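Local coordinates for protein phosphoribosylaminoimidazole carboxylase, ATPase subunit (PDB 3AX6) that probably catalyses the ATP-dependent carboxylation of 5-aminoimidazole ribonucleotide with bicarbonate to N5-carboxyaminoimidazole ribonucleotide, a step of purine biosynthesis, at residues A[74-77]-A[78-81]; A[349-353]-A[354-358]; A[335-339]-A[340-344]; A[220-223]-A[224-228]. One frame throughout, in Å; residues are numbered along the deposited sequence.

Interaction 1 (A[74-77]-A[78-81])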
loop_
_atom_site.group_PDB
_atom_site.type_symbol
_atom_site.label_atom_id
_atom_site.label_comp_id
_atom_site.label_asym_id
_atom_site.label_seq_id
_atom_site.Cartn_x
_atom_site.Cartn_y
_atom_site.Cartn_z
ATOM N N ASP A 74 -15.929 -25.002 0.327
ATOM C CA ASP A 74 -16.459 -26.131 -0.420
ATOM C C ASP A 74 -15.467 -26.478 -1.524
ATOM O O ASP A 74 -15.625 -26.064 -2.675
ATOM C CB ASP A 74 -17.809 -25.760 -1.026
ATOM C CG ASP A 74 -18.509 -26.940 -1.641
ATOM O OD1 ASP A 74 -17.893 -28.025 -1.728
ATOM O OD2 ASP A 74 -19.675 -26.779 -2.045
ATOM N N VAL A 75 -14.440 -27.239 -1.169
ATOM C CA VAL A 75 -13.418 -27.615 -2.128
ATOM C C VAL A 75 -13.939 -28.539 -3.227
ATOM O O VAL A 75 -13.506 -28.449 -4.375
ATOM C CB VAL A 75 -12.206 -28.277 -1.409
ATOM C CG1 VAL A 75 -12.673 -29.446 -0.560
ATOM C CG2 VAL A 75 -11.176 -28.747 -2.432
ATOM N N GLN A 76 -14.876 -29.418 -2.883
ATOM C CA GLN A 76 -15.417 -30.358 -3.861
ATOM C C GLN A 76 -16.204 -29.690 -4.986
ATOM O O GLN A 76 -16.101 -30.104 -6.144
ATOM C CB GLN A 76 -16.278 -31.420 -3.168
ATOM C CG GLN A 76 -15.486 -32.387 -2.275
ATOM C CD GLN A 76 -14.405 -33.163 -3.025
ATOM O OE1 GLN A 76 -14.685 -33.888 -3.985
ATOM N NE2 GLN A 76 -13.161 -33.019 -2.580
ATOM N N THR A 77 -16.985 -28.662 -4.669
ATOM C CA THR A 77 -17.735 -27.984 -5.717
ATOM C C THR A 77 -16.738 -27.247 -6.610
ATOM O O THR A 77 -16.937 -27.138 -7.821
ATOM C CB THR A 77 -18.766 -26.975 -5.146
ATOM O OG1 THR A 77 -19.490 -26.370 -6.224
ATOM C CG2 THR A 77 -18.076 -25.877 -4.378
ATOM N N LEU A 78 -15.653 -26.755 -6.016
ATOM C CA LEU A 78 -14.647 -26.045 -6.793
ATOM C C LEU A 78 -13.953 -26.997 -7.748
ATOM O O LEU A 78 -13.640 -26.630 -8.879
ATOM C CB LEU A 78 -13.621 -25.380 -5.877
ATOM C CG LEU A 78 -14.138 -24.117 -5.184
ATOM C CD1 LEU A 78 -13.132 -23.639 -4.146
ATOM C CD2 LEU A 78 -14.408 -23.035 -6.231
ATOM N N LYS A 79 -13.714 -28.222 -7.290
ATOM C CA LYS A 79 -13.070 -29.229 -8.122
ATOM C C LYS A 79 -13.965 -29.488 -9.325
ATOM O O LYS A 79 -13.494 -29.660 -10.446
ATOM C CB LYS A 79 -12.869 -30.527 -7.338
ATOM C CG LYS A 79 -12.126 -31.595 -8.130
ATOM C CD LYS A 79 -12.066 -32.943 -7.398
ATOM C CE LYS A 79 -11.186 -32.901 -6.153
ATOM N NZ LYS A 79 -11.747 -32.034 -5.080
ATOM N N LYS A 80 -15.267 -29.517 -9.081
ATOM C CA LYS A 80 -16.233 -29.739 -10.145
ATOM C C LYS A 80 -16.071 -28.652 -11.211
ATOM O O LYS A 80 -15.852 -28.942 -12.389
ATOM C CB LYS A 80 -17.650 -29.718 -9.553
ATOM C CG LYS A 80 -18.781 -29.765 -10.571
ATOM C CD LYS A 80 -20.125 -30.017 -9.889
ATOM C CE LYS A 80 -21.282 -30.032 -10.889
ATOM N NZ LYS A 80 -21.519 -28.695 -11.506
ATOM N N LEU A 81 -16.161 -27.400 -10.775
ATOM C CA LEU A 81 -16.032 -26.253 -11.663
ATOM C C LEU A 81 -14.671 -26.214 -12.339
ATOM O O LEU A 81 -14.558 -25.848 -13.511
ATOM C CB LEU A 81 -16.251 -24.971 -10.873
ATOM C CG LEU A 81 -17.662 -24.882 -10.298
ATOM C CD1 LEU A 81 -17.649 -23.987 -9.076
ATOM C CD2 LEU A 81 -18.634 -24.379 -11.376
#
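T77 and L81 lie side by side on the buried flank of the first turns of helix 75-83. T77 OG1 comes 4.1 Å from L81 CD1, while the backbone of the pair is joined by a nearly straight bond, L81 N to T77 O, of 3.1 Å and 170°. K79 N to V75 O at 2.9 Å continues the i to i+4 pattern; the first of the series, L78 N to D74 O, is weak at 3.4 Å. D74 is the N-cap: its OD1 accepts from T77 N at 3.1 Å, with the donor standing above the carboxylate plane. On this packed side I56 of helix 53-61 touches T77, L78 and L81, and I88 meets both leucines. The other flank faces solvent: Q76 is exposed and K79 partly so. Their side chains run alongside each other, and K79 NZ ends 3.0 Å from Q76 NE2; both are donors, so they do not bond to one another. What gathers them is E96 OE2, which takes a salt bridge from K79 and a hydrogen bond from Q76. The whole is an aspartate-capped helix start in the crossover of the beta-alpha-beta unit 65-68, 75-83, 87-88, within the Rossmann-like preATP-grasp domain.

Interaction 2 (A[349-353]-A[354-358])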
loop_
_atom_site.group_PDB
_atom_site.type_symbol
_atom_site.label_atom_id
_atom_site.label_comp_id
_atom_site.label_asym_id
_atom_site.label_seq_id
_atom_site.Cartn_x
_atom_site.Cartn_y
_atom_site.Cartn_z
ATOM N N VAL A 349 8.581 -2.851 11.946
ATOM C CA VAL A 349 9.692 -1.976 12.254
ATOM C C VAL A 349 10.799 -2.272 11.262
ATOM O O VAL A 349 11.431 -3.334 11.326
ATOM C CB VAL A 349 10.207 -2.219 13.690
ATOM C CG1 VAL A 349 11.510 -1.481 13.910
ATOM C CG2 VAL A 349 9.161 -1.758 14.698
ATOM N N VAL A 350 11.019 -1.349 10.326
ATOM C CA VAL A 350 12.070 -1.530 9.333
ATOM C C VAL A 350 13.324 -0.803 9.786
ATOM O O VAL A 350 13.256 0.314 10.302
ATOM C CB VAL A 350 11.643 -1.018 7.933
ATOM C CG1 VAL A 350 10.488 -1.854 7.416
ATOM C CG2 VAL A 350 11.243 0.451 7.999
ATOM N N ASP A 351 14.465 -1.458 9.611
ATOM C CA ASP A 351 15.751 -0.897 10.001
ATOM C C ASP A 351 16.867 -1.629 9.251
ATOM O O ASP A 351 16.781 -2.828 9.003
ATOM C CB ASP A 351 15.947 -1.040 11.518
ATOM C CG ASP A 351 17.117 -0.216 12.047
ATOM O OD1 ASP A 351 18.250 -0.391 11.559
ATOM O OD2 ASP A 351 16.900 0.606 12.962
ATOM N N ARG A 352 17.907 -0.890 8.889
ATOM C CA ARG A 352 19.043 -1.440 8.167
ATOM C C ARG A 352 19.676 -2.574 8.968
ATOM O O ARG A 352 20.226 -3.514 8.398
ATOM C CB ARG A 352 20.070 -0.329 7.912
ATOM C CG ARG A 352 21.083 -0.641 6.826
ATOM C CD ARG A 352 20.378 -0.922 5.509
ATOM N NE ARG A 352 19.616 0.223 5.018
ATOM C CZ ARG A 352 18.761 0.157 4.002
ATOM N NH1 ARG A 352 18.560 -1.000 3.381
ATOM N NH2 ARG A 352 18.121 1.245 3.593
ATOM N N ASP A 353 19.585 -2.473 10.292
ATOM C CA ASP A 353 20.133 -3.477 11.207
ATOM C C ASP A 353 19.004 -4.313 11.823
ATOM O O ASP A 353 18.271 -3.836 12.693
ATOM C CB ASP A 353 20.910 -2.786 12.328
ATOM C CG ASP A 353 21.495 -3.764 13.321
ATOM O OD1 ASP A 353 21.860 -3.334 14.433
ATOM O OD2 ASP A 353 21.602 -4.963 12.987
ATOM N N VAL A 354 18.888 -5.564 11.391
ATOM C CA VAL A 354 17.839 -6.454 11.872
ATOM C C VAL A 354 17.755 -6.557 13.392
ATOM O O VAL A 354 16.664 -6.699 13.943
ATOM C CB VAL A 354 17.984 -7.877 11.256
ATOM C CG1 VAL A 354 19.239 -8.562 11.775
ATOM C CG2 VAL A 354 16.750 -8.701 11.555
ATOM N N GLU A 355 18.888 -6.484 14.080
ATOM C CA GLU A 355 18.858 -6.568 15.534
ATOM C C GLU A 355 18.256 -5.303 16.157
ATOM O O GLU A 355 17.651 -5.359 17.226
ATOM C CB GLU A 355 20.261 -6.838 16.079
ATOM C CG GLU A 355 20.773 -8.235 15.730
ATOM C CD GLU A 355 19.937 -9.347 16.352
ATOM O OE1 GLU A 355 20.081 -10.512 15.929
ATOM O OE2 GLU A 355 19.141 -9.062 17.271
ATOM N N ARG A 356 18.415 -4.164 15.495
ATOM C CA ARG A 356 17.830 -2.930 16.004
ATOM C C ARG A 356 16.343 -2.982 15.694
ATOM O O ARG A 356 15.519 -2.461 16.440
ATOM C CB ARG A 356 18.427 -1.699 15.324
ATOM C CG ARG A 356 19.773 -1.265 15.850
ATOM C CD ARG A 356 19.849 0.255 15.831
ATOM N NE ARG A 356 19.439 0.809 14.540
ATOM C CZ ARG A 356 19.191 2.100 14.325
ATOM N NH1 ARG A 356 19.312 2.973 15.315
ATOM N NH2 ARG A 356 18.823 2.520 13.118
ATOM N N ALA A 357 16.001 -3.604 14.573
ATOM C CA ALA A 357 14.600 -3.717 14.206
ATOM C C ALA A 357 13.904 -4.543 15.283
ATOM O O ALA A 357 12.865 -4.145 15.806
ATOM C CB ALA A 357 14.458 -4.385 12.844
ATOM N N LEU A 358 14.495 -5.687 15.623
ATOM C CA LEU A 358 13.932 -6.569 16.638
ATOM C C LEU A 358 13.859 -5.881 17.998
ATOM O O LEU A 358 12.883 -6.043 18.736
ATOM C CB LEU A 358 14.767 -7.845 16.755
ATOM C CG LEU A 358 14.364 -8.834 17.854
ATOM C CD1 LEU A 358 12.949 -9.340 17.605
ATOM C CD2 LEU A 358 15.364 -9.998 17.881
HETATM O O HOH W 1 20.930 -6.433 9.670
#
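An Asx turn followed by an N-cap carries the chain from strand 343-350 into helix 354-364, and the D351–R356 salt bridge spans this junction. D351 OD2 lies over one face of the R356 guanidinium, 2.7 Å from R356 NH2, and the carboxylate and guanidinium planes are 85° apart. OD1 of the same carboxylate sits at the edge, in the guanidinium plane, where R356 NE and NH2 reach it through weak bonds of 3.4 Å. D351 OD1 also closes the Asx turn, accepting from D353 N at 2.8 Å in an almost straight bond (172°) on the anti side. A second cation, K360, salt-bridges D351 OD2. An asparagine in place of D351 would probably leave R356 and K360 without their countercharge. In the C-terminal domain this strand-to-helix connection contributes to the dimer interface, where R352 salt-bridges E294 of the second subunit. D353, the N-cap, takes E355 N on its OD2 at 3.3 Å from above the carboxylate plane, and its backbone O receives A357 N at 3.0 Å. A water bridges R352 O and V354 N. V349 CG1, anti to the backbone N (chi1 170°), packs against A357 CB at 4.3 Å.

Interaction 3 (A[335-339]-A[340-344])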
loop_
_atom_site.group_PDB
_atom_site.type_symbol
_atom_site.label_atom_id
_atom_site.label_comp_id
_atom_site.label_asym_id
_atom_site.label_seq_id
_atom_site.Cartn_x
_atom_site.Cartn_y
_atom_site.Cartn_z
ATOM N N LYS A 335 -11.543 -3.939 12.179
ATOM C CA LYS A 335 -12.531 -4.887 12.674
ATOM C C LYS A 335 -13.524 -4.167 13.574
ATOM O O LYS A 335 -13.146 -3.360 14.427
ATOM C CB LYS A 335 -11.845 -6.060 13.391
ATOM C CG LYS A 335 -11.126 -6.973 12.395
ATOM C CD LYS A 335 -10.533 -8.231 12.998
ATOM C CE LYS A 335 -10.013 -9.128 11.879
ATOM N NZ LYS A 335 -9.282 -10.335 12.349
ATOM N N LYS A 336 -14.803 -4.450 13.352
ATOM C CA LYS A 336 -15.873 -3.812 14.100
ATOM C C LYS A 336 -16.030 -4.219 15.557
ATOM O O LYS A 336 -17.037 -3.890 16.180
ATOM C CB LYS A 336 -17.203 -3.989 13.360
ATOM C CG LYS A 336 -17.316 -5.248 12.509
ATOM C CD LYS A 336 -18.673 -5.283 11.802
ATOM C CE LYS A 336 -18.793 -6.438 10.815
ATOM N NZ LYS A 336 -17.933 -6.254 9.605
ATOM N N GLU A 337 -15.045 -4.930 16.100
ATOM C CA GLU A 337 -15.085 -5.338 17.505
ATOM C C GLU A 337 -13.834 -6.090 17.945
ATOM O O GLU A 337 -13.367 -6.994 17.255
ATOM C CB GLU A 337 -16.323 -6.200 17.788
ATOM C CG GLU A 337 -16.430 -7.465 16.949
ATOM C CD GLU A 337 -17.504 -8.422 17.458
ATOM O OE1 GLU A 337 -17.760 -9.443 16.780
ATOM O OE2 GLU A 337 -18.087 -8.157 18.536
ATOM N N THR A 338 -13.278 -5.705 19.089
ATOM C CA THR A 338 -12.095 -6.389 19.586
ATOM C C THR A 338 -12.500 -7.505 20.546
ATOM O O THR A 338 -13.567 -7.459 21.166
ATOM C CB THR A 338 -11.129 -5.443 20.326
ATOM O OG1 THR A 338 -9.925 -6.155 20.639
ATOM C CG2 THR A 338 -11.748 -4.944 21.624
ATOM N N ARG A 339 -11.626 -8.497 20.659
ATOM C CA ARG A 339 -11.841 -9.654 21.515
ATOM C C ARG A 339 -10.475 -10.263 21.858
ATOM O O ARG A 339 -9.606 -10.391 20.992
ATOM C CB ARG A 339 -12.723 -10.660 20.776
ATOM C CG ARG A 339 -12.909 -11.993 21.458
ATOM C CD ARG A 339 -14.116 -12.691 20.863
ATOM N NE ARG A 339 -15.339 -11.960 21.187
ATOM C CZ ARG A 339 -16.087 -12.187 22.261
ATOM N NH1 ARG A 339 -17.173 -11.460 22.473
ATOM N NH2 ARG A 339 -15.767 -13.156 23.106
ATOM N N PRO A 340 -10.269 -10.646 23.126
ATOM C CA PRO A 340 -8.991 -11.232 23.533
ATOM C C PRO A 340 -8.387 -12.195 22.511
ATOM O O PRO A 340 -9.077 -13.052 21.959
ATOM C CB PRO A 340 -9.337 -11.922 24.851
ATOM C CG PRO A 340 -10.368 -11.005 25.431
ATOM C CD PRO A 340 -11.245 -10.693 24.232
ATOM N N TYR A 341 -7.097 -12.010 22.241
ATOM C CA TYR A 341 -6.342 -12.865 21.325
ATOM C C TYR A 341 -6.669 -12.735 19.849
ATOM O O TYR A 341 -5.910 -13.214 19.005
ATOM C CB TYR A 341 -6.477 -14.326 21.769
ATOM C CG TYR A 341 -6.270 -14.485 23.259
ATOM C CD1 TYR A 341 -5.032 -14.202 23.848
ATOM C CD2 TYR A 341 -7.331 -14.837 24.094
ATOM C CE1 TYR A 341 -4.860 -14.257 25.241
ATOM C CE2 TYR A 341 -7.172 -14.895 25.483
ATOM C CZ TYR A 341 -5.937 -14.602 26.047
ATOM O OH TYR A 341 -5.792 -14.642 27.413
ATOM N N ARG A 342 -7.786 -12.090 19.524
ATOM C CA ARG A 342 -8.155 -11.916 18.120
ATOM C C ARG A 342 -7.129 -11.032 17.405
ATOM O O ARG A 342 -6.590 -10.092 17.993
ATOM C CB ARG A 342 -9.535 -11.268 17.998
ATOM C CG ARG A 342 -9.889 -10.886 16.570
ATOM C CD ARG A 342 -11.179 -10.094 16.493
ATOM N NE ARG A 342 -12.348 -10.890 16.853
ATOM C CZ ARG A 342 -13.600 -10.454 16.763
ATOM N NH1 ARG A 342 -13.842 -9.227 16.323
ATOM N NH2 ARG A 342 -14.610 -11.243 17.112
ATOM N N LYS A 343 -6.860 -11.339 16.138
ATOM C CA LYS A 343 -5.914 -10.551 15.360
ATOM C C LYS A 343 -6.576 -9.243 14.904
ATOM O O LYS A 343 -7.454 -9.243 14.041
ATOM C CB LYS A 343 -5.426 -11.350 14.145
ATOM C CG LYS A 343 -4.533 -12.532 14.492
ATOM C CD LYS A 343 -3.915 -13.172 13.245
ATOM C CE LYS A 343 -3.082 -14.410 13.599
ATOM N NZ LYS A 343 -2.419 -15.050 12.418
HETATM N N MSE A 344 -6.148 -8.131 15.495
HETATM C CA MSE A 344 -6.690 -6.819 15.165
HETATM C C MSE A 344 -5.797 -6.066 14.180
HETATM O O MSE A 344 -6.190 -5.043 13.630
HETATM C CB MSE A 344 -6.856 -5.994 16.440
HETATM C CG MSE A 344 -7.811 -6.610 17.454
HETATM SE SE MSE A 344 -9.560 -6.902 16.686
HETATM C CE MSE A 344 -10.282 -5.112 16.911
#
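K335 NZ donates to K343 O at 2.7 Å, in the carbonyl plane and at a C=O...N angle of 156°, the shorter of the two hydrogen bonds between the arms of this loop. Its chain is extended beyond CG and passes the aliphatic part of R342, K335 CD to R342 CD 4.0 Å. The R342 guanidinium meets two residues of the first arm, one at a face and one at its edge. R339 CB covers the face, 3.7 Å above the plane and offset toward the rim, and E337 OE1 approaches at the edge, in plane, forming a long salt bridge of 3.6 Å with R342 NH2. The bend at chi3 (-68°) of R342 turns its end toward E337. R339 also brings a like charge close, its NE 4.2 Å from R342 NH2. Without the guanidinium, as with an alanine here, E337 would probably lose this charge partner and a gap would open beside R339 CB. Selenomethionine M344 crosses T338 at about a right angle, its CE 3.5 Å from T338 CB; V370 of strand 369-372 touches both residues. Further out, Y311 touches R339 and P340, and backbone bonds tie T338 to G312 and both Y341 and R342 to G306. The chain reverses at a type II beta turn, R339 to R342, closed by R342 N to R339 O at 2.9 Å, in the connection between antiparallel strands 328-332 and 343-350 of the C-terminal domain.

Interaction 4 (A[220-223]-A[224-228])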
loop_
_atom_site.group_PDB
_atom_site.type_symbol
_atom_site.label_atom_id
_atom_site.label_comp_id
_atom_site.label_asym_id
_atom_site.label_seq_id
_atom_site.Cartn_x
_atom_site.Cartn_y
_atom_site.Cartn_z
ATOM N N TYR A 220 21.925 -22.159 5.075
ATOM C CA TYR A 220 20.583 -22.623 5.399
ATOM C C TYR A 220 19.521 -21.875 4.599
ATOM O O TYR A 220 18.565 -22.481 4.126
ATOM C CB TYR A 220 20.321 -22.499 6.903
ATOM C CG TYR A 220 21.159 -23.453 7.735
ATOM C CD1 TYR A 220 21.188 -24.824 7.450
ATOM C CD2 TYR A 220 21.931 -22.987 8.799
ATOM C CE1 TYR A 220 21.970 -25.705 8.206
ATOM C CE2 TYR A 220 22.711 -23.858 9.560
ATOM C CZ TYR A 220 22.726 -25.212 9.257
ATOM O OH TYR A 220 23.512 -26.061 10.007
ATOM N N SER A 221 19.704 -20.567 4.440
ATOM C CA SER A 221 18.773 -19.727 3.681
ATOM C C SER A 221 18.653 -20.227 2.245
ATOM O O SER A 221 17.558 -20.298 1.688
ATOM C CB SER A 221 19.272 -18.282 3.644
ATOM O OG SER A 221 19.867 -17.923 4.873
ATOM N N LYS A 222 19.795 -20.559 1.651
ATOM C CA LYS A 222 19.833 -21.045 0.280
ATOM C C LYS A 222 19.040 -22.342 0.125
ATOM O O LYS A 222 18.251 -22.487 -0.810
ATOM C CB LYS A 222 21.286 -21.245 -0.157
ATOM C CG LYS A 222 21.462 -21.753 -1.583
ATOM C CD LYS A 222 22.914 -21.619 -2.032
ATOM C CE LYS A 222 23.148 -22.241 -3.404
ATOM N NZ LYS A 222 22.933 -23.719 -3.377
ATOM N N ILE A 223 19.242 -23.277 1.046
ATOM C CA ILE A 223 18.535 -24.555 1.006
ATOM C C ILE A 223 17.039 -24.400 1.302
ATOM O O ILE A 223 16.214 -25.091 0.709
ATOM C CB ILE A 223 19.152 -25.559 2.014
ATOM C CG1 ILE A 223 20.528 -26.006 1.512
ATOM C CG2 ILE A 223 18.216 -26.763 2.217
ATOM C CD1 ILE A 223 21.245 -26.971 2.453
ATOM N N ALA A 224 16.698 -23.496 2.219
ATOM C CA ALA A 224 15.300 -23.250 2.581
ATOM C C ALA A 224 14.503 -22.723 1.385
ATOM O O ALA A 224 13.344 -23.096 1.188
ATOM C CB ALA A 224 15.222 -22.250 3.738
ATOM N N ARG A 225 15.131 -21.850 0.598
ATOM C CA ARG A 225 14.488 -21.272 -0.576
ATOM C C ARG A 225 14.392 -22.332 -1.661
ATOM O O ARG A 225 13.470 -22.315 -2.470
ATOM C CB ARG A 225 15.274 -20.052 -1.080
ATOM C CG ARG A 225 15.290 -18.883 -0.093
ATOM C CD ARG A 225 16.035 -17.651 -0.622
ATOM N NE ARG A 225 15.364 -17.039 -1.769
ATOM C CZ ARG A 225 15.262 -15.725 -1.973
ATOM N NH1 ARG A 225 15.786 -14.866 -1.102
ATOM N NH2 ARG A 225 14.627 -15.263 -3.046
ATOM N N GLU A 226 15.346 -23.259 -1.665
ATOM C CA GLU A 226 15.353 -24.343 -2.638
ATOM C C GLU A 226 14.246 -25.349 -2.292
ATOM O O GLU A 226 13.495 -25.777 -3.170
ATOM C CB GLU A 226 16.721 -25.044 -2.649
ATOM C CG GLU A 226 17.863 -24.181 -3.191
ATOM C CD GLU A 226 19.231 -24.869 -3.148
ATOM O OE1 GLU A 226 20.218 -24.246 -3.595
ATOM O OE2 GLU A 226 19.325 -26.026 -2.671
ATOM N N ILE A 227 14.144 -25.713 -1.017
ATOM C CA ILE A 227 13.122 -26.656 -0.579
ATOM C C ILE A 227 11.738 -26.098 -0.897
ATOM O O ILE A 227 10.897 -26.778 -1.478
ATOM C CB ILE A 227 13.180 -26.905 0.952
ATOM C CG1 ILE A 227 14.581 -27.355 1.374
ATOM C CG2 ILE A 227 12.143 -27.944 1.347
ATOM C CD1 ILE A 227 15.026 -28.640 0.766
ATOM N N ALA A 228 11.515 -24.850 -0.500
ATOM C CA ALA A 228 10.234 -24.186 -0.711
ATOM C C ALA A 228 9.857 -24.124 -2.176
ATOM O O ALA A 228 8.721 -24.407 -2.546
ATOM C CB ALA A 228 10.268 -22.780 -0.125
#
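One salt bridge, K222 to E226, marks the polar side of this stretch of helix. K222 NZ donates to E226 OE1 at 2.8 Å, meeting the oxygen on its syn side and 18° out of the carboxylate plane. K222 leaves the backbone with CG anti to N and folds back only at chi4 (-65°), which brings its amine over to the glutamate one turn on; K222 CG also comes within 3.4 Å of E226 OE1. Apolar contact follows the same i to i+4 spacing one residue later: I223 and I227 lie side by side, I223 CG2 to I227 CG1 3.8 Å. Backbone bonds run along both pairs. A224 N to Y220 O (2.9 Å) and I227 N to I223 O (2.8 Å) are the shorter ones, and E226 N to K222 O at 3.1 Å is the most bent, with 139° at the hydrogen. Outside the segments, A224 and I227 rest on M245 and A228 on I243 of strand 239-248, Y220 and I223 touch I253 of strand 253-259, and R225 meets V195 of strand 190-198. This is an amphipathic helix, 218-235, laid against the antiparallel sheet of the ATP-grasp domain, with its salt bridge on the exposed flank.

The four contacts are spread through all three domains: interaction 1 in the preATP-grasp domain, interaction 4 in the ATP-grasp domain, interactions 2 and 3 in the C-terminal domain. None touches another. Interactions 2 and 3 share strand 343-350, one at each end, with centres 27 Å apart, whereas interactions 1 and 2 stand on opposite sides of the chain's centre, their centres 44 Å apart. Interactions 2 and 4 come nearest, about 12 Å between nearest atoms. The side chain of K343 in interaction 3 is about 10 Å from the bound ADP, and that of I227 in interaction 4 is about 10 Å from the side chain of the ADP-binding N256; interactions 1 and 2 lie away from the nucleotide site.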